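PDB 4DY0: glia-derived nexin from Homo sapiens, which inhibits serine proteases such as thrombin, trypsin and urokinase, binds heparin, and promotes neurite extension by inhibiting thrombin. Local coordinates for residues T187-A190 / K194-Q197; Q22-R27 / A248-I253. All coordinates share one frame; numbering follows the deposited sequence.

In the fold
The two contacts illustrate how one serpin domain combines short-range and long-range closure. Contact 1 joins neighbours in sequence, the two arms of the hairpin made by strands 184-189 and 195-213, and sits about 26 Å from the centre of the chain. Contact 2 lies deeper, about 15 Å from that centre, where the end of helix 5-26 meets the loop leading to helix 255-262, bridging 220 intervening residues. The hairpin is nested within that long loop of chain. Centre to centre the contacts are about 22 Å apart, and their nearest atoms stay about 12 Å from each other. Both are remote from the predicted reactive bond, Arg346-Ser347.

Contact 1: residues T187-A190 / K194-Q197; sequences TFVA and KSYQ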
loop_
_atom_site.group_PDB
_atom_site.type_symbol
_atom_site.label_atom_id
_atom_site.label_comp_id
_atom_site.label_asym_id
_atom_site.label_seq_id
_atom_site.Cartn_x
_atom_site.Cartn_y
_atom_site.Cartn_z
ATOM N N THR A 187 -11.196 4.210 -24.997
ATOM C CA THR A 187 -11.256 5.513 -24.354
ATOM C C THR A 187 -11.345 5.439 -22.825
ATOM O O THR A 187 -12.213 4.763 -22.269
ATOM C CB THR A 187 -12.450 6.330 -24.870
ATOM O OG1 THR A 187 -12.310 6.546 -26.279
ATOM C CG2 THR A 187 -12.526 7.675 -24.159
ATOM N N PHE A 188 -10.435 6.143 -22.156
ATOM C CA PHE A 188 -10.513 6.353 -20.718
ATOM C C PHE A 188 -10.739 7.849 -20.518
ATOM O O PHE A 188 -9.983 8.661 -21.039
ATOM C CB PHE A 188 -9.213 5.896 -20.040
ATOM C CG PHE A 188 -9.225 6.020 -18.538
ATOM C CD1 PHE A 188 -9.561 4.937 -17.738
ATOM C CD2 PHE A 188 -8.895 7.220 -17.923
ATOM C CE1 PHE A 188 -9.574 5.051 -16.351
ATOM C CE2 PHE A 188 -8.906 7.339 -16.540
ATOM C CZ PHE A 188 -9.245 6.252 -15.753
ATOM N N VAL A 189 -11.799 8.222 -19.808
ATOM C CA VAL A 189 -12.054 9.636 -19.548
ATOM C C VAL A 189 -11.507 10.016 -18.176
ATOM O O VAL A 189 -12.051 9.616 -17.148
ATOM C CB VAL A 189 -13.549 9.983 -19.630
ATOM C CG1 VAL A 189 -13.755 11.467 -19.365
ATOM C CG2 VAL A 189 -14.100 9.625 -20.996
ATOM N N ALA A 190 -10.421 10.783 -18.163
ATOM C CA ALA A 190 -9.754 11.123 -16.909
ATOM C C ALA A 190 -10.471 12.246 -16.181
ATOM O O ALA A 190 -11.509 12.729 -16.636
ATOM C CB ALA A 190 -8.301 11.482 -17.151
ATOM N N LYS A 194 -10.906 14.894 -20.231
ATOM C CA LYS A 194 -10.343 14.620 -21.544
ATOM C C LYS A 194 -10.320 13.120 -21.773
ATOM O O LYS A 194 -10.295 12.347 -20.818
ATOM C CB LYS A 194 -8.931 15.198 -21.658
ATOM C CG LYS A 194 -8.870 16.710 -21.483
ATOM C CD LYS A 194 -7.463 17.249 -21.660
ATOM C CE LYS A 194 -7.408 18.744 -21.352
ATOM N NZ LYS A 194 -6.025 19.298 -21.442
ATOM N N SER A 195 -10.342 12.715 -23.040
ATOM C CA SER A 195 -10.299 11.303 -23.394
ATOM C C SER A 195 -8.870 10.854 -23.678
ATOM O O SER A 195 -8.099 11.578 -24.311
ATOM C CB SER A 195 -11.169 11.033 -24.623
ATOM O OG SER A 195 -12.539 11.237 -24.346
ATOM N N TYR A 196 -8.535 9.669 -23.239
ATOM C CA TYR A 196 -7.251 9.081 -23.408
ATOM C C TYR A 196 -7.435 7.716 -23.989
ATOM O O TYR A 196 -8.380 7.067 -23.787
ATOM C CB TYR A 196 -6.413 9.031 -22.129
ATOM C CG TYR A 196 -6.054 10.343 -21.577
ATOM C CD1 TYR A 196 -4.852 10.895 -21.800
ATOM C CD2 TYR A 196 -6.939 11.051 -20.841
ATOM C CE1 TYR A 196 -4.557 12.078 -21.316
ATOM C CE2 TYR A 196 -6.650 12.210 -20.387
ATOM C CZ TYR A 196 -5.450 12.726 -20.610
ATOM O OH TYR A 196 -5.168 13.911 -20.117
ATOM N N GLN A 197 -6.493 7.338 -24.794
ATOM C CA GLN A 197 -6.451 6.067 -25.408
ATOM C C GLN A 197 -5.587 5.100 -24.668
ATOM O O GLN A 197 -4.460 5.282 -24.521
ATOM C CB GLN A 197 -5.934 6.271 -26.758
ATOM C CG GLN A 197 -6.926 6.204 -27.692
ATOM C CD GLN A 197 -6.438 5.374 -28.752
ATOM O OE1 GLN A 197 -5.326 4.905 -28.663
ATOM N NE2 GLN A 197 -7.257 5.095 -29.739
#
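Phe188 and Tyr196 form the antiparallel hydrogen-bonded pair near the end of a beta hairpin whose arms are strands 184-189 and 195-213 of the serpin fold. Phe188 N donates to Tyr196 O at 2.8 Å with an almost straight N-H...O angle of 170°. The return bond, from Tyr196 N to Phe188 O, has the same length but is more bent. Beyond the paired strands, Ala190 N reaches Lys194 O at 3.1 Å and closes the mouth of the turn. Inside that turn, Asp192 accepts from Lys194 N and also bonds Tyr196 OH, tethering the far end of the ring.

The side chains then divide between the two faces of the hairpin. Thr187, Val189 and Ser195 share one face. With Thr187 OG1 turned beside its own backbone N (chi1 -61°), the methyl CG2 is the branch that meets Ser195 OG, at 3.6 Å. Val189 CG2 approaches the same hydroxyl oxygen less closely, at 4.0 Å, so that OG has a methyl from each of two residues beside it.

On the other face, Phe188 and Tyr196 diverge. Phe188 has CG anti to the backbone N (chi1 -177°), which leads its ring away from segment 194-197, to pack on Val198 and Met200 farther along the same partner strand and on Pro357 and the C-terminal Pro379. The Tyr196 ring instead follows the hairpin toward its turn, with Phe188 O lying at its edge, in plane. Its CE2 comes within 3.7 Å of Ala190 CB, which approaches the ring obliquely.

Contact 2: residues Q22-R27 / A248-I253; sequences QIVKSR and AIIPHI
Ile250 and Pro251 bring the loop before helix 255-262 against Val24 and Lys25, at the C-terminal end of helix 5-26 in the serpin fold. The contact is a joint between a helix end and a loop, held across the two segments by side-chain contact without a hydrogen bond. Along the loop, Ala248 and Ile249 lead up to the first residue that touches the helix.

That residue, Ile250, makes the apolar contact. Its CG1 lies between the backbone N and the carbonyl carbon (chi1 68°), and CD1 extends onward to the helix. There it meets Val24 CG1 tip to tip, modelled at 3.3 Å, which is shorter than two methyl groups normally allow. Because the first torsion of the valine is also close to eclipsed (chi1 129°), the exact spacing is doubtful. Ile250 CG1 stands farther back, 4.1 Å from the same valine methyl. Both side chains also touch Gln375, which sets this buried meeting against strand 369-376.

A type II beta turn runs from Ile250 to Ile253 and redirects the chain. Pro251, its second residue, is approached by the ammonium end of Lys25, whose NZ lies 4.4 Å from Pro251 CA. This is a loose contact: the CB of the lysine does not point at the loop, but the end of its chain bends closer.

His252 takes the third position of the turn with a positive phi of 72°. Its poorly ordered imidazole has Pro251 CB over one face, offset toward the rim. Ile253 completes the turn, and its carbonyl oxygen returns to the same helix, accepting a hydrogen bond from Asn21 ND2.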
loop_
_atom_site.group_PDB
_atom_site.type_symbol
_atom_site.label_atom_id
_atom_site.label_comp_id
_atom_site.label_asym_id
_atom_site.label_seq_id
_atom_site.Cartn_x
_atom_site.Cartn_y
_atom_site.Cartn_z
ATOM N N GLN A 22 -6.203 10.567 3.547
ATOM C CA GLN A 22 -5.656 11.901 3.699
ATOM C C GLN A 22 -5.017 12.359 2.408
ATOM O O GLN A 22 -5.334 13.431 1.887
ATOM C CB GLN A 22 -4.602 11.912 4.791
ATOM C CG GLN A 22 -5.155 11.978 6.181
ATOM C CD GLN A 22 -4.080 12.368 7.156
ATOM O OE1 GLN A 22 -3.861 11.696 8.156
ATOM N NE2 GLN A 22 -3.374 13.452 6.851
ATOM N N ILE A 23 -4.105 11.537 1.902
ATOM C CA ILE A 23 -3.343 11.886 0.712
ATOM C C ILE A 23 -4.284 12.171 -0.447
ATOM O O ILE A 23 -4.173 13.187 -1.127
ATOM C CB ILE A 23 -2.371 10.761 0.329
ATOM C CG1 ILE A 23 -1.409 10.486 1.487
ATOM C CG2 ILE A 23 -1.612 11.126 -0.944
ATOM C CD1 ILE A 23 -0.650 9.177 1.367
ATOM N N VAL A 24 -5.225 11.261 -0.645
ATOM C CA VAL A 24 -6.209 11.354 -1.711
ATOM C C VAL A 24 -7.087 12.611 -1.612
ATOM O O VAL A 24 -7.482 13.189 -2.627
ATOM C CB VAL A 24 -7.058 10.067 -1.723
ATOM C CG1 VAL A 24 -8.544 10.371 -1.715
ATOM C CG2 VAL A 24 -6.643 9.170 -2.884
ATOM N N LYS A 25 -7.391 13.040 -0.396
ATOM C CA LYS A 25 -8.114 14.298 -0.221
ATOM C C LYS A 25 -7.242 15.496 -0.575
ATOM O O LYS A 25 -7.736 16.509 -1.066
ATOM C CB LYS A 25 -8.677 14.433 1.201
ATOM C CG LYS A 25 -10.202 14.400 1.260
ATOM C CD LYS A 25 -10.723 13.895 2.602
ATOM C CE LYS A 25 -10.663 12.372 2.671
ATOM N NZ LYS A 25 -11.464 11.798 3.791
ATOM N N SER A 26 -5.941 15.383 -0.331
ATOM C CA SER A 26 -5.037 16.480 -0.655
ATOM C C SER A 26 -4.648 16.461 -2.135
ATOM O O SER A 26 -4.335 17.503 -2.711
ATOM C CB SER A 26 -3.795 16.447 0.241
ATOM O OG SER A 26 -2.852 15.502 -0.223
ATOM N N ARG A 27 -4.689 15.275 -2.743
ATOM C CA ARG A 27 -4.318 15.099 -4.148
ATOM C C ARG A 27 -5.425 14.375 -4.927
ATOM O O ARG A 27 -5.259 13.230 -5.347
ATOM C CB ARG A 27 -3.011 14.309 -4.251
ATOM C CG ARG A 27 -1.872 14.812 -3.362
ATOM C CD ARG A 27 -1.423 16.210 -3.760
ATOM N NE ARG A 27 -1.079 16.283 -5.178
ATOM C CZ ARG A 27 -1.121 17.394 -5.909
ATOM N NH1 ARG A 27 -0.795 17.351 -7.197
ATOM N NH2 ARG A 27 -1.494 18.549 -5.360
ATOM N N ALA A 248 -16.091 11.666 -4.633
ATOM C CA ALA A 248 -17.373 11.652 -3.932
ATOM C C ALA A 248 -17.728 10.293 -3.318
ATOM O O ALA A 248 -18.622 10.208 -2.478
ATOM C CB ALA A 248 -18.493 12.134 -4.850
ATOM N N ILE A 249 -17.038 9.232 -3.724
ATOM C CA ILE A 249 -17.382 7.903 -3.216
ATOM C C ILE A 249 -16.339 7.283 -2.279
ATOM O O ILE A 249 -16.637 6.321 -1.573
ATOM C CB ILE A 249 -17.706 6.893 -4.355
ATOM C CG1 ILE A 249 -16.452 6.554 -5.154
ATOM C CG2 ILE A 249 -18.809 7.425 -5.258
ATOM C CD1 ILE A 249 -16.629 5.383 -6.087
ATOM N N ILE A 250 -15.131 7.832 -2.257
ATOM C CA ILE A 250 -14.052 7.213 -1.483
ATOM C C ILE A 250 -13.885 7.694 -0.027
ATOM O O ILE A 250 -13.198 7.050 0.759
ATOM C CB ILE A 250 -12.708 7.283 -2.233
ATOM C CG1 ILE A 250 -12.212 8.722 -2.320
ATOM C CG2 ILE A 250 -12.856 6.700 -3.625
ATOM C CD1 ILE A 250 -11.039 8.889 -3.258
ATOM N N PRO A 251 -14.515 8.819 0.342
ATOM C CA PRO A 251 -14.398 9.253 1.734
ATOM C C PRO A 251 -14.976 8.233 2.720
ATOM O O PRO A 251 -15.993 7.608 2.438
ATOM C CB PRO A 251 -15.226 10.542 1.772
ATOM C CG PRO A 251 -15.230 11.036 0.363
ATOM C CD PRO A 251 -15.248 9.794 -0.485
ATOM N N HIS A 252 -14.332 8.072 3.871
ATOM C CA HIS A 252 -14.855 7.192 4.915
ATOM C C HIS A 252 -14.738 5.707 4.566
ATOM O O HIS A 252 -15.363 4.864 5.213
ATOM C CB HIS A 252 -16.324 7.519 5.220
ATOM C CG HIS A 252 -16.602 8.982 5.383
ATOM N ND1 HIS A 252 -15.959 9.764 6.317
ATOM C CD2 HIS A 252 -17.468 9.802 4.740
ATOM C CE1 HIS A 252 -16.408 11.004 6.236
ATOM N NE2 HIS A 252 -17.324 11.053 5.287
ATOM N N ILE A 253 -13.965 5.377 3.537
ATOM C CA ILE A 253 -13.735 3.969 3.233
ATOM C C ILE A 253 -12.811 3.366 4.279
ATOM O O ILE A 253 -11.815 3.970 4.661
ATOM C CB ILE A 253 -13.132 3.748 1.839
ATOM C CG1 ILE A 253 -14.130 4.162 0.757
ATOM C CG2 ILE A 253 -12.761 2.286 1.660
ATOM C CD1 ILE A 253 -13.768 3.669 -0.627
#